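Local coordinates for protein cytochrome P450 CYP260B1 (Sorangium cellulosum, PDB 5HIW) that belongs to the cytochrome P450 family, haem-thiolate proteins whose iron is held by a cysteine sulfur within a largely helical fold, at residues Ala71-Gly76 / Gly334-Val339; Val368-Ser373 / Gln386-Leu391. All blocks are in the same frame, centred on the assembly; numbering follows the deposited sequence.

Contact 1 (Ala71-Gly76 / Gly334-Val339); sequences ALVTLG and GLHYCV. With HEM (protoporphyrin IX containing Fe), chain B.
His336 meets 71-76 beside a haem propionate oxygen, O1D, to which its ND1 gives a hydrogen bond of 2.6 Å, nearly straight at 163° about the hydrogen. The 3-10 turn closes in on the same carboxylate: Val73 lays its CA 3.2 Å from O1D of the haem, with CG2 alongside, and Leu72 brings CD2 to 3.6 Å from O2D. Leu72 reaches there because CG stands anti to the backbone N (chi1 176°). Two carbonyls of 71-76 approach the imidazole from different directions. Val73 O sits over one ring face, 3.1 Å from CE1 of His336, while Leu75 O lies in the ring plane at the edge, 3.0 Å from the same CE1; neither takes a hydrogen bond from the ring. His80 adds an edge-to-face ring contact, and Tyr63, His80, Arg84 and Arg280 also hydrogen-bond to the haem. Two residues beyond His336, Cys338 SG binds the iron at 2.3 Å, with a water as the other axial ligand. This is the cysteine-ligand loop of the P450 fold. With one propionate bonded by His336 and packed against Leu72 and Val73, the haem is fixed at its rim as well as its centre, and the His336 N-H would probably stabilise the carboxylate's negative charge.

Contact 2 (Val368-Ser373 / Gln386-Leu391); sequences VQPTFS and QIPALL
Val368 and Pro370 make the apolar part of the contact, both against Pro388, and the closest carbons belong to Val368 CG1 and Pro388 CG, 3.4 Å apart and tighter than usual van der Waals contact. The valine puts that methyl there with CG1 anti to the backbone N (chi1 177°), and its CB follows close behind, 3.5 Å from Pro388 CG. Pro370 meets the neighbouring corner of the same ring, its CG lying 3.7 Å from Pro388 CD, so that the two residues of 368-373 divide one pyrrolidine between them.

Polar atoms take part too, but each meets carbon on the other segment. The Gln386 side chain crosses that of Val368 at about a right angle, and its amide borders the CG1 methyl, with NE2 at 3.4 Å and OE1 at 3.6 Å from Val368 CG1. On the backbone, Gln386 O faces the other proline, 3.3 Å from Pro370 CB, and this carbonyl is buried without a partner in the model.

No hydrogen bond links the segments. Each finds its backbone bonds elsewhere: Thr371 with Asp385, Ser373 with Gly383, Ile387 with Leu123 and Pro388 with Asp365. The pair thus joins the approach to hairpin strand 372-373 to the start of strand 388-390 at the protein surface, through shape rather than directed bonds, and Gln386 O, buried against Pro370, probably carries some desolvation cost.

Overall arrangement
Long-range and short-range closure are both illustrated along this chain. From the N terminus, the loop between strand 58-59 and helix 77-90 supplies the first half of contact 1; its partner, just before helix 341-358, arrives after more than 250 residues, most of them helical. Contact 1 therefore closes a very large loop around the haem. Contact 2 opens only afterwards and closes a short one of 12 residues, which includes strand 383-384 and joins the two-stranded sheet to the sheet containing 388-390. The contacts are in series, neither nesting nor crossing. They lie on opposite sides of the chain's centre and do not touch; the centres of contact 1 and contact 2 are about 34 Å apart.

Contact 1 (Ala71-Gly76 / Gly334-Val339)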
loop_
_atom_site.group_PDB
_atom_site.type_symbol
_atom_site.label_atom_id
_atom_site.label_comp_id
_atom_site.label_asym_id
_atom_site.label_seq_id
_atom_site.Cartn_x
_atom_site.Cartn_y
_atom_site.Cartn_z
ATOM N N ALA A 71 2.031 -12.334 -13.324
ATOM C CA ALA A 71 1.673 -12.304 -11.891
ATOM C C ALA A 71 0.166 -12.021 -11.680
ATOM O O ALA A 71 -0.549 -11.612 -12.602
ATOM C CB ALA A 71 2.510 -11.264 -11.138
ATOM N N LEU A 72 -0.301 -12.273 -10.478
ATOM C CA LEU A 72 -1.732 -12.141 -10.168
ATOM C C LEU A 72 -2.455 -10.905 -10.748
ATOM O O LEU A 72 -3.522 -11.010 -11.412
ATOM C CB LEU A 72 -1.911 -12.261 -8.647
ATOM C CG LEU A 72 -3.317 -12.066 -8.113
ATOM C CD1 LEU A 72 -4.217 -13.209 -8.525
ATOM C CD2 LEU A 72 -3.382 -11.956 -6.618
ATOM N N VAL A 73 -1.899 -9.729 -10.508
ATOM C CA VAL A 73 -2.537 -8.512 -10.939
ATOM C C VAL A 73 -2.657 -8.312 -12.452
ATOM O O VAL A 73 -3.452 -7.521 -12.886
ATOM C CB VAL A 73 -1.835 -7.278 -10.305
ATOM C CG1 VAL A 73 -0.518 -6.986 -11.000
ATOM C CG2 VAL A 73 -2.752 -6.057 -10.375
ATOM N N THR A 74 -1.867 -9.026 -13.200
ATOM C CA THR A 74 -1.854 -8.993 -14.711
ATOM C C THR A 74 -2.939 -9.860 -15.373
ATOM O O THR A 74 -3.255 -9.688 -16.587
ATOM C CB THR A 74 -0.546 -9.546 -15.264
ATOM O OG1 THR A 74 -0.406 -10.996 -15.126
ATOM C CG2 THR A 74 0.639 -8.802 -14.538
ATOM N N LEU A 75 -3.450 -10.773 -14.573
ATOM C CA LEU A 75 -4.421 -11.794 -14.961
ATOM C C LEU A 75 -5.853 -11.275 -15.037
ATOM O O LEU A 75 -6.272 -10.394 -14.293
ATOM C CB LEU A 75 -4.397 -12.928 -13.951
ATOM C CG LEU A 75 -3.092 -13.713 -13.706
ATOM C CD1 LEU A 75 -3.288 -14.924 -12.819
ATOM C CD2 LEU A 75 -2.395 -14.159 -14.978
ATOM N N GLY A 76 -6.614 -11.840 -15.955
ATOM C CA GLY A 76 -8.062 -11.587 -16.039
ATOM C C GLY A 76 -8.767 -12.939 -16.076
ATOM O O GLY A 76 -8.171 -13.984 -15.851
ATOM N N GLY A 334 -13.092 -3.818 -7.404
ATOM C CA GLY A 334 -13.315 -4.747 -8.485
ATOM C C GLY A 334 -12.462 -5.961 -8.384
ATOM O O GLY A 334 -12.040 -6.339 -7.321
ATOM N N LEU A 335 -12.180 -6.532 -9.524
ATOM C CA LEU A 335 -11.427 -7.802 -9.660
ATOM C C LEU A 335 -10.111 -7.838 -8.862
ATOM O O LEU A 335 -9.723 -8.802 -8.171
ATOM C CB LEU A 335 -11.067 -7.900 -11.173
ATOM C CG LEU A 335 -10.311 -9.093 -11.743
ATOM C CD1 LEU A 335 -11.172 -10.303 -11.391
ATOM C CD2 LEU A 335 -10.027 -9.092 -13.269
ATOM N N HIS A 336 -9.369 -6.755 -9.016
ATOM C CA HIS A 336 -8.039 -6.670 -8.438
ATOM C C HIS A 336 -7.982 -5.981 -7.091
ATOM O O HIS A 336 -6.876 -5.689 -6.623
ATOM C CB HIS A 336 -7.113 -5.986 -9.444
ATOM C CG HIS A 336 -6.932 -6.772 -10.707
ATOM N ND1 HIS A 336 -6.196 -7.936 -10.758
ATOM C CD2 HIS A 336 -7.423 -6.581 -11.957
ATOM C CE1 HIS A 336 -6.243 -8.424 -11.993
ATOM N NE2 HIS A 336 -6.922 -7.601 -12.754
ATOM N N TYR A 337 -9.101 -5.834 -6.370
ATOM C CA TYR A 337 -9.112 -5.247 -5.041
ATOM C C TYR A 337 -8.035 -5.899 -4.197
ATOM O O TYR A 337 -7.839 -7.108 -4.233
ATOM C CB TYR A 337 -10.497 -5.427 -4.316
ATOM C CG TYR A 337 -10.587 -4.855 -2.925
ATOM C CD1 TYR A 337 -10.219 -5.628 -1.784
ATOM C CD2 TYR A 337 -11.072 -3.593 -2.701
ATOM C CE1 TYR A 337 -10.381 -5.140 -0.497
ATOM C CE2 TYR A 337 -11.191 -3.112 -1.395
ATOM C CZ TYR A 337 -10.859 -3.875 -0.332
ATOM O OH TYR A 337 -10.948 -3.346 0.960
ATOM N N CYS A 338 -7.258 -5.093 -3.495
ATOM C CA CYS A 338 -6.078 -5.611 -2.763
ATOM C C CYS A 338 -6.305 -6.853 -1.919
ATOM O O CYS A 338 -7.063 -6.839 -0.971
ATOM C CB CYS A 338 -5.491 -4.534 -1.838
ATOM S SG CYS A 338 -3.990 -5.001 -0.973
ATOM N N VAL A 339 -5.667 -7.966 -2.310
ATOM C CA VAL A 339 -5.784 -9.198 -1.542
ATOM C C VAL A 339 -5.070 -9.166 -0.216
ATOM O O VAL A 339 -5.374 -9.922 0.749
ATOM C CB VAL A 339 -5.254 -10.378 -2.425
ATOM C CG1 VAL A 339 -3.727 -10.317 -2.488
ATOM C CG2 VAL A 339 -5.783 -11.704 -1.916
HETATM C CHA HEM B . -3.580 -4.994 -5.196
HETATM C CHB HEM B . -3.024 -1.081 -2.363
HETATM C CHC HEM B . -1.020 -3.820 1.030
HETATM C CHD HEM B . -0.726 -7.375 -2.168
HETATM C C1A HEM B . -3.675 -3.719 -4.714
HETATM C C2A HEM B . -4.292 -2.621 -5.372
HETATM C C3A HEM B . -4.172 -1.525 -4.558
HETATM C C4A HEM B . -3.367 -1.924 -3.441
HETATM C CMA HEM B . -4.679 -0.103 -4.872
HETATM C CAA HEM B . -5.089 -2.686 -6.670
HETATM C CBA HEM B . -4.129 -2.686 -7.871
HETATM C CGA HEM B . -4.835 -2.486 -9.167
HETATM O O1A HEM B . -6.100 -2.629 -9.232
HETATM O O2A HEM B . -4.209 -1.991 -10.137
HETATM C C1B HEM B . -2.398 -1.460 -1.238
HETATM C C2B HEM B . -2.221 -0.572 -0.121
HETATM C C3B HEM B . -1.660 -1.374 0.853
HETATM C C4B HEM B . -1.471 -2.720 0.307
HETATM C CMB HEM B . -2.503 0.935 0.021
HETATM C CAB HEM B . -1.273 -0.831 2.133
HETATM C CBB HEM B . -0.490 -1.313 3.040
HETATM C C1C HEM B . -0.761 -5.063 0.452
HETATM C C2C HEM B . -0.180 -6.141 1.193
HETATM C C3C HEM B . -0.093 -7.145 0.268
HETATM C C4C HEM B . -0.560 -6.671 -0.995
HETATM C CMC HEM B . 0.182 -5.986 2.650
HETATM C CAC HEM B . 0.410 -8.517 0.467
HETATM C CBC HEM B . 0.316 -9.107 1.650
HETATM C C1D HEM B . -1.508 -6.966 -3.242
HETATM C C2D HEM B . -1.709 -7.890 -4.390
HETATM C C3D HEM B . -2.492 -7.236 -5.239
HETATM C C4D HEM B . -2.788 -5.947 -4.595
HETATM C CMD HEM B . -1.079 -9.252 -4.612
HETATM C CAD HEM B . -3.085 -7.742 -6.565
HETATM C CBD HEM B . -4.453 -8.328 -6.272
HETATM C CGD HEM B . -5.137 -8.903 -7.520
HETATM O O1D HEM B . -4.819 -8.542 -8.695
HETATM O O2D HEM B . -6.074 -9.763 -7.406
HETATM N NA HEM B . -3.128 -3.253 -3.499
HETATM N NB HEM B . -2.063 -2.721 -0.882
HETATM N NC HEM B . -1.040 -5.386 -0.802
HETATM N ND HEM B . -2.163 -5.794 -3.422
HETATM FE FE HEM B . -2.144 -4.309 -2.170
HETATM O O HOH W 1 -0.181 -3.617 -3.136
#

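Contact 2 (Val368-Ser373 / Gln386-Leu391)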
loop_
_atom_site.group_PDB
_atom_site.type_symbol
_atom_site.label_atom_id
_atom_site.label_comp_id
_atom_site.label_asym_id
_atom_site.label_seq_id
_atom_site.Cartn_x
_atom_site.Cartn_y
_atom_site.Cartn_z
ATOM N N VAL A 368 9.651 20.794 13.328
ATOM C CA VAL A 368 9.946 20.311 11.984
ATOM C C VAL A 368 8.639 20.275 11.240
ATOM O O VAL A 368 7.669 19.798 11.789
ATOM C CB VAL A 368 10.572 18.895 12.055
ATOM C CG1 VAL A 368 10.817 18.347 10.655
ATOM C CG2 VAL A 368 11.863 18.915 12.875
ATOM N N GLN A 369 8.661 20.763 9.999
ATOM C CA GLN A 369 7.535 20.932 9.112
ATOM C C GLN A 369 7.674 19.912 7.954
ATOM O O GLN A 369 8.233 20.209 6.926
ATOM C CB GLN A 369 7.542 22.384 8.511
ATOM C CG GLN A 369 8.006 23.543 9.406
ATOM C CD GLN A 369 7.293 23.553 10.734
ATOM O OE1 GLN A 369 6.130 23.159 10.820
ATOM N NE2 GLN A 369 7.991 23.969 11.788
ATOM N N PRO A 370 7.153 18.719 8.126
ATOM C CA PRO A 370 7.193 17.784 7.007
ATOM C C PRO A 370 6.525 18.308 5.724
ATOM O O PRO A 370 5.511 19.021 5.828
ATOM C CB PRO A 370 6.373 16.599 7.525
ATOM C CG PRO A 370 6.148 16.805 8.972
ATOM C CD PRO A 370 6.284 18.287 9.216
ATOM N N THR A 371 7.014 17.919 4.523
ATOM C CA THR A 371 6.312 18.190 3.286
ATOM C C THR A 371 5.618 16.943 2.676
ATOM O O THR A 371 6.265 15.864 2.546
ATOM C CB THR A 371 7.294 18.706 2.226
ATOM O OG1 THR A 371 7.983 19.864 2.742
ATOM C CG2 THR A 371 6.591 19.080 0.987
ATOM N N PHE A 372 4.368 17.124 2.274
ATOM C CA PHE A 372 3.501 16.101 1.625
ATOM C C PHE A 372 3.570 16.253 0.141
ATOM O O PHE A 372 3.408 17.370 -0.394
ATOM C CB PHE A 372 2.047 16.196 2.126
ATOM C CG PHE A 372 1.938 15.900 3.594
ATOM C CD1 PHE A 372 2.252 16.847 4.524
ATOM C CD2 PHE A 372 1.640 14.618 4.036
ATOM C CE1 PHE A 372 2.225 16.587 5.847
ATOM C CE2 PHE A 372 1.631 14.335 5.365
ATOM C CZ PHE A 372 1.960 15.259 6.281
ATOM N N SER A 373 3.787 15.122 -0.536
ATOM C CA SER A 373 3.853 15.092 -1.988
ATOM C C SER A 373 3.514 13.695 -2.477
ATOM O O SER A 373 3.314 12.758 -1.665
ATOM C CB SER A 373 5.255 15.447 -2.488
ATOM O OG SER A 373 6.107 14.394 -2.355
ATOM N N GLN A 386 8.865 12.976 6.310
ATOM C CA GLN A 386 9.283 12.504 7.604
ATOM C C GLN A 386 8.144 12.738 8.592
ATOM O O GLN A 386 7.162 13.494 8.303
ATOM C CB GLN A 386 10.578 13.177 8.145
ATOM C CG GLN A 386 10.538 14.704 7.977
ATOM C CD GLN A 386 11.612 15.390 8.798
ATOM O OE1 GLN A 386 11.829 15.021 9.922
ATOM N NE2 GLN A 386 12.249 16.375 8.252
ATOM N N ILE A 387 8.262 12.085 9.736
ATOM C CA ILE A 387 7.235 12.063 10.775
ATOM C C ILE A 387 7.857 12.341 12.107
ATOM O O ILE A 387 8.013 11.470 12.982
ATOM C CB ILE A 387 6.413 10.753 10.811
ATOM C CG1 ILE A 387 5.928 10.414 9.424
ATOM C CG2 ILE A 387 5.219 10.983 11.729
ATOM C CD1 ILE A 387 5.468 8.992 9.358
ATOM N N PRO A 388 8.262 13.595 12.292
ATOM C CA PRO A 388 8.981 13.963 13.529
ATOM C C PRO A 388 8.095 13.892 14.749
ATOM O O PRO A 388 7.114 14.623 14.816
ATOM C CB PRO A 388 9.395 15.429 13.268
ATOM C CG PRO A 388 9.013 15.764 11.879
ATOM C CD PRO A 388 7.981 14.752 11.430
ATOM N N ALA A 389 8.462 13.108 15.756
ATOM C CA ALA A 389 7.710 13.013 16.980
ATOM C C ALA A 389 8.505 13.191 18.273
ATOM O O ALA A 389 9.717 12.983 18.312
ATOM C CB ALA A 389 6.980 11.689 17.047
ATOM N N LEU A 390 7.774 13.585 19.320
ATOM C CA LEU A 390 8.259 13.717 20.647
ATOM C C LEU A 390 7.698 12.609 21.419
ATOM O O LEU A 390 6.512 12.304 21.280
ATOM C CB LEU A 390 7.743 15.029 21.262
ATOM C CG LEU A 390 8.150 16.293 20.514
ATOM C CD1 LEU A 390 7.585 17.509 21.238
ATOM C CD2 LEU A 390 9.651 16.403 20.359
ATOM N N LEU A 391 8.558 11.951 22.210
ATOM C CA LEU A 391 8.161 10.774 22.951
ATOM C C LEU A 391 8.044 10.895 24.449
ATOM O O LEU A 391 7.637 9.952 25.080
ATOM C CB LEU A 391 9.186 9.664 22.665
ATOM C CG LEU A 391 9.340 9.246 21.188
ATOM C CD1 LEU A 391 10.573 8.386 20.974
ATOM C CD2 LEU A 391 8.109 8.510 20.714
#